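Local coordinates for protein alpha-glucosidase ([Eubacterium] rectale, PDB 6PNR) that probably hydrolyses alpha-linked glycosides of sulfoquinovose, the sugar of plant sulfolipids, as a family 31 glycoside hydrolase, and binds a sulfonated aza-sugar inhibitor in its pocket, at residues 244-249 with 533-538; 251-256 with 270-275; 259-264 with 311-316. All blocks are in the same frame, centred on the assembly; numbering follows the deposited sequence.

Contact 1. Residues 244-249 with 533-538; sequences IGVQGG and QYYDDE
Tyr534 carries most of this contact, and its phenol oxygen meets the side chain of Ile244. Near its base the tyrosine does not touch residues 244-249. Its CG sits between the backbone N and the carbonyl carbon (chi1 76°), a turn that sends the ring toward the strand with its hydroxyl end at Ile244. Along the ring, Tyr535 CD2 lies 3.8 Å above the Tyr534 ring plane, offset toward its rim on the CE2 side. The first atom to meet the strand is CZ, 4.0 Å from CG2 of Ile244. The tip goes further. Tyr534 OH lies 3.3 Å from Ile244 CG2, 3.6 Å from Ile244 CB and 3.8 Å from Ile244 CD1. The hydroxyl thus rests on the branched part of the isoleucine, and the two side chains cross at about a right angle.

Val246 makes a looser second touch. Its CG1 is 4.4 Å from CE2 of Tyr535, approaching the ring obliquely. Gln533 CB lies over one face of the Tyr535 ring. The backbone N of Gln533 bonds to Asp536 OD2 at 3.0 Å, which ties the residue before the short 3-10 turn to its last residue. The N-H comes from above the carboxylate plane. Tyr534 also touches Thr540, Met541 and Leu544 of the helix 538-568.

The contact therefore joins the end of the first strand of the parallel barrel sheet to the loop that leads into the helix 538-568. Aliphatic carbons pack against the tyrosines, the hydroxyl oxygen of Tyr534 included, and no hydrogen bond links the two segments. Both buried hydroxyls are satisfied from beyond the segments, Tyr534 OH by Thr260 OG1 of the helix 250-262 and Tyr535 OH by Glu524.

Contact 2. Residues 251-256 with 270-275; sequences ERSFGL and IWCQDW. With 9VH ([(3~{S},4~{R},5~{R})-4,5-bis(oxidanyl)piperidin-3-yl]methanesulfonic acid), chain C.
Ser253 on the helix and Cys272, which follows Trp271 of the strand 267-271, meet side chain to side chain. Both OG and CB of the serine lie 3.7 Å from the cysteine SG. This is van der Waals contact; the serine hydroxyl is hydrogen-bonded to Tyr298 OH.

The apolar contacts centre on Ile270. Its CG1 is anti to the backbone N (chi1 -179°) and CD1 continues the extended chain, which carries the methyl up to the helix. There CD1 is 3.7 Å from the carbonyl O of Ser253 and 4.1 Å from CD1 of Phe254. The phenylalanine and isoleucine side chains cross at about a right angle. Phe315 of the neighbouring strand and Ile308 of the helix 301-310 touch both of them.

Polar interactions take over after the strand. Trp275 N bonds to Cys272 O at 3.0 Å, turning the loop. Asp274 OD2 accepts from Gly248 N. Gln273 has CG between the backbone N and the carbonyl carbon (chi1 65°), and the extended chain beyond carries the amide into the ligand pocket. There its OE1 accepts a hydrogen bond of 2.6 Å from O5 of the aza-sugar inhibitor. NE2 bonds to Gln247 OE1. Both polar atoms of the amide are engaged, which probably fixes its rotation. Arg286, Trp289 and His523 also bond to the inhibitor. Replacing Gln273 by a leucine would probably leave the inhibitor hydroxyl O5 without this acceptor and Gln247 OE1 without its donor.

The helix side of the strand is thus packed mainly by methyl, ring and sulfur atoms, with serine oxygens in van der Waals contact. The residues after it supply polar groups, Gln273 and Asp274. This is the usual division in a TIM barrel, where the helices pack against the strands and the C-terminal strand ends carry the ligand site.

Contact 3. Residues 259-264 with 311-316; sequences KTLDRN and KGIKFL
Leu261 has the most surface buried here, and one of its methyls does all of the touching. The residue lies near the end of the helix 250-262. With CG anti to the carbonyl carbon (chi1 -66°) and the chain extended at chi2 (164°), CD1 is carried to Ile313. That methyl meets CD1 of Ile313 at 3.7 Å. The two side chains approach tip to tip, methyl against methyl. Leu261 also touches Val267 of the strand 267-271.

Ile313 is the buried partner. It stands just before the strand 314-319 and packs also on Leu257 and on Ile308 of the helix 301-310. Its backbone N bonds to Ile308 O, and Gly312 N bonds to Asn309 O. These bonds form a Schellman motif that closes the helix, with Gly312 at positive phi as its C-prime residue. The backbone angles at Gly312 call for glycine.

Lys311 adds a smaller part at the exposed margin. Its chain bends at chi3 (54°), and NZ comes to 4.0 Å from Leu261 CD1. This is contact only, with no bond between them. Lys311 also touches Asp258 on the helix 250-262.

The arrangement is a small apolar touch between the end of one barrel helix and the turn that links the next helix to its strand. It lies at the end of the TIM barrel where the strands begin, opposite the C-terminal strand ends that carry the ligand site.

How the contacts relate
All three contacts lie in the TIM-barrel domain of family 31, their centres about 9 to 12 Å apart. Strand 242-245, helix 250-262 and strand 267-271 form a beta-alpha-beta unit, and strand 314-319 follows as the next neighbour in the parallel sheet. Contacts 2 and 3 share helix 250-262, and their segments alternate along the chain. Contact 1 spans both and brings in the loop before helix 538-568. Ile270 backbone bonds to Lys314 and Leu316 join contacts 2 and 3. The Glu538-Arg263 salt bridge and the Tyr534-Thr260 hydrogen bond join contacts 1 and 3. Together the three tie one side of the barrel, and contact 2 runs on to the inhibitor pocket.

Contact 1. Residues 244-249 with 533-538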
loop_
_atom_site.group_PDB
_atom_site.type_symbol
_atom_site.label_atom_id
_atom_site.label_comp_id
_atom_site.label_asym_id
_atom_site.label_seq_id
_atom_site.Cartn_x
_atom_site.Cartn_y
_atom_site.Cartn_z
ATOM N N ILE A 244 -16.200 36.616 -3.061
ATOM C CA ILE A 244 -14.793 36.683 -3.456
ATOM C C ILE A 244 -13.890 36.373 -2.262
ATOM O O ILE A 244 -14.029 36.961 -1.181
ATOM C CB ILE A 244 -14.448 38.047 -4.085
ATOM C CG1 ILE A 244 -14.800 39.208 -3.168
ATOM C CG2 ILE A 244 -15.172 38.201 -5.419
ATOM C CD1 ILE A 244 -14.080 40.500 -3.543
ATOM N N GLY A 245 -12.979 35.424 -2.456
ATOM C CA GLY A 245 -12.049 35.050 -1.413
ATOM C C GLY A 245 -10.752 35.806 -1.603
ATOM O O GLY A 245 -9.998 35.513 -2.534
ATOM N N VAL A 246 -10.506 36.802 -0.758
ATOM C CA VAL A 246 -9.323 37.651 -0.842
ATOM C C VAL A 246 -8.730 37.757 0.557
ATOM O O VAL A 246 -9.351 37.378 1.550
ATOM C CB VAL A 246 -9.632 39.056 -1.407
ATOM C CG1 VAL A 246 -10.261 38.953 -2.789
ATOM C CG2 VAL A 246 -10.537 39.836 -0.443
ATOM N N GLN A 247 -7.508 38.276 0.624
ATOM C CA GLN A 247 -6.770 38.338 1.876
ATOM C C GLN A 247 -5.830 39.525 1.826
ATOM O O GLN A 247 -5.642 40.150 0.780
ATOM C CB GLN A 247 -5.941 37.070 2.135
ATOM C CG GLN A 247 -6.722 35.777 2.343
ATOM C CD GLN A 247 -5.792 34.581 2.489
ATOM O OE1 GLN A 247 -5.755 33.942 3.537
ATOM N NE2 GLN A 247 -5.024 34.288 1.447
ATOM N N GLY A 248 -5.245 39.825 2.982
ATOM C CA GLY A 248 -4.136 40.762 3.074
ATOM C C GLY A 248 -4.361 41.960 3.963
ATOM O O GLY A 248 -3.473 42.822 4.036
ATOM N N GLY A 249 -5.497 42.086 4.641
ATOM C CA GLY A 249 -5.767 43.259 5.457
ATOM C C GLY A 249 -6.661 44.259 4.743
ATOM O O GLY A 249 -6.992 44.124 3.560
ATOM N N GLN A 533 -4.782 34.069 -9.886
ATOM C CA GLN A 533 -5.975 34.631 -9.255
ATOM C C GLN A 533 -6.784 35.370 -10.307
ATOM O O GLN A 533 -6.212 35.995 -11.200
ATOM C CB GLN A 533 -5.610 35.601 -8.122
ATOM C CG GLN A 533 -4.546 35.080 -7.168
ATOM C CD GLN A 533 -5.022 33.865 -6.378
ATOM O OE1 GLN A 533 -6.226 33.569 -6.324
ATOM N NE2 GLN A 533 -4.079 33.152 -5.767
ATOM N N TYR A 534 -8.119 35.299 -10.207
ATOM C CA TYR A 534 -8.964 35.930 -11.212
ATOM C C TYR A 534 -8.620 37.399 -11.415
ATOM O O TYR A 534 -8.728 37.911 -12.538
ATOM C CB TYR A 534 -10.449 35.793 -10.836
ATOM C CG TYR A 534 -10.938 36.722 -9.724
ATOM C CD1 TYR A 534 -11.366 38.014 -10.002
ATOM C CD2 TYR A 534 -10.992 36.286 -8.399
ATOM C CE1 TYR A 534 -11.811 38.867 -8.989
ATOM C CE2 TYR A 534 -11.437 37.120 -7.384
ATOM C CZ TYR A 534 -11.857 38.413 -7.693
ATOM O OH TYR A 534 -12.292 39.254 -6.708
ATOM N N TYR A 535 -8.220 38.093 -10.351
ATOM C CA TYR A 535 -7.912 39.515 -10.443
ATOM C C TYR A 535 -6.539 39.791 -11.048
ATOM O O TYR A 535 -6.139 40.957 -11.122
ATOM C CB TYR A 535 -8.023 40.168 -9.064
ATOM C CG TYR A 535 -7.315 39.452 -7.926
ATOM C CD1 TYR A 535 -5.939 39.554 -7.759
ATOM C CD2 TYR A 535 -8.032 38.719 -6.990
ATOM C CE1 TYR A 535 -5.287 38.910 -6.712
ATOM C CE2 TYR A 535 -7.394 38.068 -5.943
ATOM C CZ TYR A 535 -6.034 38.179 -5.794
ATOM O OH TYR A 535 -5.411 37.539 -4.745
ATOM N N ASP A 536 -5.819 38.753 -11.479
ATOM C CA ASP A 536 -4.548 38.918 -12.172
ATOM C C ASP A 536 -4.722 39.300 -13.633
ATOM O O ASP A 536 -3.761 39.763 -14.248
ATOM C CB ASP A 536 -3.727 37.624 -12.145
ATOM C CG ASP A 536 -3.144 37.295 -10.771
ATOM O OD1 ASP A 536 -3.144 38.156 -9.865
ATOM O OD2 ASP A 536 -2.686 36.140 -10.612
ATOM N N ASP A 537 -5.902 39.086 -14.215
ATOM C CA ASP A 537 -6.038 39.039 -15.666
ATOM C C ASP A 537 -7.315 39.752 -16.079
ATOM O O ASP A 537 -8.399 39.347 -15.651
ATOM C CB ASP A 537 -6.070 37.585 -16.145
ATOM C CG ASP A 537 -6.100 37.464 -17.660
ATOM O OD1 ASP A 537 -5.077 37.807 -18.299
ATOM O OD2 ASP A 537 -7.124 36.998 -18.206
ATOM N N GLU A 538 -7.203 40.787 -16.928
ATOM C CA GLU A 538 -8.397 41.556 -17.285
ATOM C C GLU A 538 -9.397 40.705 -18.063
ATOM O O GLU A 538 -10.604 40.793 -17.825
ATOM C CB GLU A 538 -8.021 42.804 -18.092
ATOM C CG GLU A 538 -7.244 43.852 -17.304
ATOM C CD GLU A 538 -8.000 44.364 -16.088
ATOM O OE1 GLU A 538 -9.227 44.565 -16.193
ATOM O OE2 GLU A 538 -7.369 44.579 -15.028
#

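Contact 2. Residues 251-256 with 270-275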
loop_
_atom_site.group_PDB
_atom_site.type_symbol
_atom_site.label_atom_id
_atom_site.label_comp_id
_atom_site.label_asym_id
_atom_site.label_seq_id
_atom_site.Cartn_x
_atom_site.Cartn_y
_atom_site.Cartn_z
ATOM N N GLU A 251 -6.497 47.346 3.394
ATOM C CA GLU A 251 -6.230 47.995 2.116
ATOM C C GLU A 251 -6.279 46.997 0.960
ATOM O O GLU A 251 -6.870 47.277 -0.088
ATOM C CB GLU A 251 -4.878 48.712 2.161
ATOM C CG GLU A 251 -4.468 49.304 0.811
ATOM C CD GLU A 251 -3.046 49.857 0.822
ATOM O OE1 GLU A 251 -2.294 49.560 1.775
ATOM O OE2 GLU A 251 -2.684 50.590 -0.120
ATOM N N ARG A 252 -5.661 45.824 1.121
ATOM C CA ARG A 252 -5.620 44.889 -0.008
ATOM C C ARG A 252 -6.990 44.250 -0.256
ATOM O O ARG A 252 -7.462 44.187 -1.401
ATOM C CB ARG A 252 -4.560 43.806 0.220
ATOM C CG ARG A 252 -4.352 42.888 -1.002
ATOM C CD ARG A 252 -3.275 41.825 -0.768
ATOM N NE ARG A 252 -2.989 41.049 -1.988
ATOM C CZ ARG A 252 -3.699 40.007 -2.430
ATOM N NH1 ARG A 252 -4.777 39.577 -1.773
ATOM N NH2 ARG A 252 -3.338 39.384 -3.547
ATOM N N SER A 253 -7.631 43.750 0.803
ATOM C CA SER A 253 -8.897 43.035 0.636
ATOM C C SER A 253 -9.993 43.962 0.129
ATOM O O SER A 253 -10.646 43.672 -0.879
ATOM C CB SER A 253 -9.314 42.381 1.958
ATOM O OG SER A 253 -8.479 41.278 2.248
ATOM N N PHE A 254 -10.219 45.085 0.811
ATOM C CA PHE A 254 -11.254 45.986 0.309
ATOM C C PHE A 254 -10.828 46.664 -0.987
ATOM O O PHE A 254 -11.691 47.031 -1.798
ATOM C CB PHE A 254 -11.647 46.994 1.389
ATOM C CG PHE A 254 -12.315 46.342 2.592
ATOM C CD1 PHE A 254 -13.547 45.723 2.463
ATOM C CD2 PHE A 254 -11.694 46.315 3.825
ATOM C CE1 PHE A 254 -14.157 45.109 3.549
ATOM C CE2 PHE A 254 -12.294 45.698 4.913
ATOM C CZ PHE A 254 -13.531 45.093 4.773
ATOM N N GLY A 255 -9.517 46.786 -1.224
ATOM C CA GLY A 255 -9.050 47.214 -2.532
ATOM C C GLY A 255 -9.431 46.250 -3.641
ATOM O O GLY A 255 -9.827 46.668 -4.730
ATOM N N LEU A 256 -9.307 44.945 -3.382
ATOM C CA LEU A 256 -9.680 43.950 -4.386
ATOM C C LEU A 256 -11.192 43.909 -4.597
ATOM O O LEU A 256 -11.665 43.643 -5.712
ATOM C CB LEU A 256 -9.143 42.577 -3.971
ATOM C CG LEU A 256 -7.647 42.396 -4.268
ATOM C CD1 LEU A 256 -7.097 41.148 -3.613
ATOM C CD2 LEU A 256 -7.422 42.366 -5.750
ATOM N N ILE A 270 -17.739 39.532 0.474
ATOM C CA ILE A 270 -16.282 39.404 0.522
ATOM C C ILE A 270 -15.949 38.430 1.645
ATOM O O ILE A 270 -16.376 38.617 2.790
ATOM C CB ILE A 270 -15.602 40.773 0.717
ATOM C CG1 ILE A 270 -14.081 40.625 0.733
ATOM C CG2 ILE A 270 -16.096 41.470 1.995
ATOM C CD1 ILE A 270 -13.345 41.938 0.957
ATOM N N TRP A 271 -15.228 37.360 1.309
ATOM C CA TRP A 271 -14.855 36.321 2.261
ATOM C C TRP A 271 -13.367 36.483 2.548
ATOM O O TRP A 271 -12.534 36.180 1.686
ATOM C CB TRP A 271 -15.166 34.922 1.708
ATOM C CG TRP A 271 -14.568 33.833 2.525
ATOM C CD1 TRP A 271 -14.740 33.618 3.865
ATOM C CD2 TRP A 271 -13.687 32.808 2.062
ATOM N NE1 TRP A 271 -14.016 32.516 4.262
ATOM C CE2 TRP A 271 -13.358 32.005 3.173
ATOM C CE3 TRP A 271 -13.137 32.496 0.811
ATOM C CZ2 TRP A 271 -12.498 30.911 3.076
ATOM C CZ3 TRP A 271 -12.280 31.404 0.719
ATOM C CH2 TRP A 271 -11.968 30.633 1.842
ATOM N N CYS A 272 -13.031 36.997 3.740
ATOM C CA CYS A 272 -11.638 37.182 4.153
ATOM C C CYS A 272 -11.322 36.150 5.218
ATOM O O CYS A 272 -11.585 36.373 6.403
ATOM C CB CYS A 272 -11.382 38.589 4.686
ATOM S SG CYS A 272 -11.652 39.879 3.485
ATOM N N GLN A 273 -10.726 35.027 4.807
ATOM C CA GLN A 273 -10.424 33.998 5.794
ATOM C C GLN A 273 -9.370 34.448 6.793
ATOM O O GLN A 273 -9.308 33.894 7.896
ATOM C CB GLN A 273 -9.974 32.701 5.111
ATOM C CG GLN A 273 -8.661 32.790 4.342
ATOM C CD GLN A 273 -8.108 31.400 3.998
ATOM O OE1 GLN A 273 -8.809 30.389 4.126
ATOM N NE2 GLN A 273 -6.861 31.348 3.563
ATOM N N ASP A 274 -8.541 35.436 6.441
ATOM C CA ASP A 274 -7.545 35.972 7.367
ATOM C C ASP A 274 -8.095 37.134 8.196
ATOM O O ASP A 274 -7.313 37.932 8.729
ATOM C CB ASP A 274 -6.274 36.399 6.615
ATOM C CG ASP A 274 -6.487 37.619 5.723
ATOM O OD1 ASP A 274 -7.653 37.997 5.486
ATOM O OD2 ASP A 274 -5.484 38.209 5.250
ATOM N N TRP A 275 -9.423 37.236 8.320
ATOM C CA TRP A 275 -10.023 38.255 9.176
ATOM C C TRP A 275 -9.401 38.237 10.566
ATOM O O TRP A 275 -9.338 39.275 11.240
ATOM C CB TRP A 275 -11.549 38.036 9.268
ATOM C CG TRP A 275 -11.899 36.893 10.194
ATOM C CD1 TRP A 275 -11.685 35.558 9.970
ATOM C CD2 TRP A 275 -12.485 36.988 11.510
ATOM N NE1 TRP A 275 -12.104 34.821 11.057
ATOM C CE2 TRP A 275 -12.590 35.675 12.016
ATOM C CE3 TRP A 275 -12.935 38.057 12.302
ATOM C CZ2 TRP A 275 -13.135 35.400 13.279
ATOM C CZ3 TRP A 275 -13.466 37.785 13.560
ATOM C CH2 TRP A 275 -13.565 36.468 14.033
HETATM O O1 9VH C . -4.439 27.401 6.083
HETATM S S1 9VH C . -5.457 27.257 7.110
HETATM O O2 9VH C . -5.465 25.908 7.620
HETATM O O3 9VH C . -5.334 28.282 8.117
HETATM C C1 9VH C . -6.989 27.533 6.264
HETATM C C2 9VH C . -7.333 26.477 5.205
HETATM C C3 9VH C . -7.780 25.214 5.926
HETATM N N1 9VH C . -8.432 24.178 5.126
HETATM C C4 9VH C . -9.517 24.711 4.303
HETATM C C5 9VH C . -9.000 25.839 3.424
HETATM O O4 9VH C . -10.086 26.321 2.636
HETATM C C6 9VH C . -8.450 26.967 4.286
HETATM O O5 9VH C . -7.977 28.034 3.469
#

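Contact 3. Residues 259-264 with 311-316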
loop_
_atom_site.group_PDB
_atom_site.type_symbol
_atom_site.label_atom_id
_atom_site.label_comp_id
_atom_site.label_asym_id
_atom_site.label_seq_id
_atom_site.Cartn_x
_atom_site.Cartn_y
_atom_site.Cartn_z
ATOM N N LYS A 259 -11.792 46.722 -6.956
ATOM C CA LYS A 259 -11.362 46.306 -8.290
ATOM C C LYS A 259 -12.386 45.377 -8.925
ATOM O O LYS A 259 -12.750 45.529 -10.099
ATOM C CB LYS A 259 -9.991 45.608 -8.206
ATOM C CG LYS A 259 -9.398 45.233 -9.557
ATOM C CD LYS A 259 -8.069 44.494 -9.378
ATOM C CE LYS A 259 -7.236 44.553 -10.653
ATOM N NZ LYS A 259 -5.864 43.973 -10.486
ATOM N N THR A 260 -12.869 44.406 -8.156
ATOM C CA THR A 260 -13.864 43.475 -8.680
ATOM C C THR A 260 -15.125 44.210 -9.125
ATOM O O THR A 260 -15.610 44.023 -10.251
ATOM C CB THR A 260 -14.181 42.431 -7.612
ATOM O OG1 THR A 260 -12.963 41.754 -7.267
ATOM C CG2 THR A 260 -15.208 41.425 -8.133
ATOM N N LEU A 261 -15.642 45.082 -8.264
ATOM C CA LEU A 261 -16.812 45.879 -8.616
ATOM C C LEU A 261 -16.527 46.799 -9.801
ATOM O O LEU A 261 -17.390 46.992 -10.668
ATOM C CB LEU A 261 -17.274 46.691 -7.405
ATOM C CG LEU A 261 -17.803 45.879 -6.217
ATOM C CD1 LEU A 261 -17.849 46.742 -4.956
ATOM C CD2 LEU A 261 -19.177 45.292 -6.521
ATOM N N ASP A 262 -15.327 47.381 -9.856
ATOM C CA ASP A 262 -14.996 48.260 -10.978
ATOM C C ASP A 262 -15.039 47.511 -12.300
ATOM O O ASP A 262 -15.337 48.108 -13.342
ATOM C CB ASP A 262 -13.617 48.894 -10.783
ATOM C CG ASP A 262 -13.190 49.736 -11.981
ATOM O OD1 ASP A 262 -13.806 50.802 -12.220
ATOM O OD2 ASP A 262 -12.249 49.319 -12.694
ATOM N N ARG A 263 -14.762 46.207 -12.278
ATOM C CA ARG A 263 -14.808 45.366 -13.463
ATOM C C ARG A 263 -16.203 44.801 -13.721
ATOM O O ARG A 263 -16.342 43.879 -14.529
ATOM C CB ARG A 263 -13.781 44.228 -13.342
ATOM C CG ARG A 263 -12.433 44.518 -14.021
ATOM C CD ARG A 263 -11.809 45.826 -13.563
ATOM N NE ARG A 263 -10.371 45.847 -13.851
ATOM C CZ ARG A 263 -9.507 46.673 -13.277
ATOM N NH1 ARG A 263 -9.929 47.563 -12.376
ATOM N NH2 ARG A 263 -8.227 46.605 -13.594
ATOM N N ASN A 264 -17.225 45.316 -13.038
ATOM C CA ASN A 264 -18.626 44.951 -13.287
ATOM C C ASN A 264 -18.925 43.492 -12.951
ATOM O O ASN A 264 -19.837 42.885 -13.525
ATOM C CB ASN A 264 -19.030 45.250 -14.734
ATOM C CG ASN A 264 -18.795 46.692 -15.105
ATOM O OD1 ASN A 264 -19.031 47.602 -14.297
ATOM N ND2 ASN A 264 -18.292 46.915 -16.317
ATOM N N LYS A 311 -23.649 49.119 1.046
ATOM C CA LYS A 311 -23.529 48.981 -0.400
ATOM C C LYS A 311 -24.052 47.646 -0.913
ATOM O O LYS A 311 -23.833 47.323 -2.084
ATOM C CB LYS A 311 -22.070 49.157 -0.832
ATOM C CG LYS A 311 -21.524 50.562 -0.662
ATOM C CD LYS A 311 -20.022 50.617 -0.989
ATOM C CE LYS A 311 -19.710 50.053 -2.389
ATOM N NZ LYS A 311 -18.245 50.026 -2.719
ATOM N N GLY A 312 -24.730 46.864 -0.070
ATOM C CA GLY A 312 -25.287 45.597 -0.506
ATOM C C GLY A 312 -24.334 44.421 -0.480
ATOM O O GLY A 312 -24.567 43.434 -1.187
ATOM N N ILE A 313 -23.260 44.482 0.308
ATOM C CA ILE A 313 -22.221 43.456 0.269
ATOM C C ILE A 313 -22.021 42.905 1.672
ATOM O O ILE A 313 -21.847 43.674 2.626
ATOM C CB ILE A 313 -20.902 44.009 -0.306
ATOM C CG1 ILE A 313 -21.128 44.428 -1.756
ATOM C CG2 ILE A 313 -19.773 42.965 -0.224
ATOM C CD1 ILE A 313 -20.053 45.295 -2.302
ATOM N N LYS A 314 -22.026 41.577 1.797
ATOM C CA LYS A 314 -21.830 40.965 3.107
ATOM C C LYS A 314 -20.347 40.675 3.358
ATOM O O LYS A 314 -19.527 40.659 2.434
ATOM C CB LYS A 314 -22.656 39.680 3.222
ATOM C CG LYS A 314 -24.196 39.863 2.977
ATOM C CD LYS A 314 -24.791 40.978 3.834
ATOM C CE LYS A 314 -26.324 41.056 3.672
ATOM N NZ LYS A 314 -26.898 42.201 4.449
ATOM N N PHE A 315 -20.003 40.450 4.632
ATOM C CA PHE A 315 -18.647 40.073 5.018
ATOM C C PHE A 315 -18.690 38.670 5.606
ATOM O O PHE A 315 -19.547 38.377 6.447
ATOM C CB PHE A 315 -18.049 41.060 6.026
ATOM C CG PHE A 315 -16.578 40.830 6.311
ATOM C CD1 PHE A 315 -16.171 39.849 7.214
ATOM C CD2 PHE A 315 -15.605 41.593 5.678
ATOM C CE1 PHE A 315 -14.818 39.627 7.478
ATOM C CE2 PHE A 315 -14.252 41.380 5.943
ATOM C CZ PHE A 315 -13.864 40.397 6.842
ATOM N N LEU A 316 -17.781 37.804 5.156
ATOM C CA LEU A 316 -17.705 36.422 5.621
ATOM C C LEU A 316 -16.321 36.118 6.183
ATOM O O LEU A 316 -15.309 36.632 5.701
ATOM C CB LEU A 316 -18.039 35.413 4.500
ATOM C CG LEU A 316 -19.465 35.490 3.918
ATOM C CD1 LEU A 316 -19.599 36.575 2.833
ATOM C CD2 LEU A 316 -19.917 34.135 3.399
#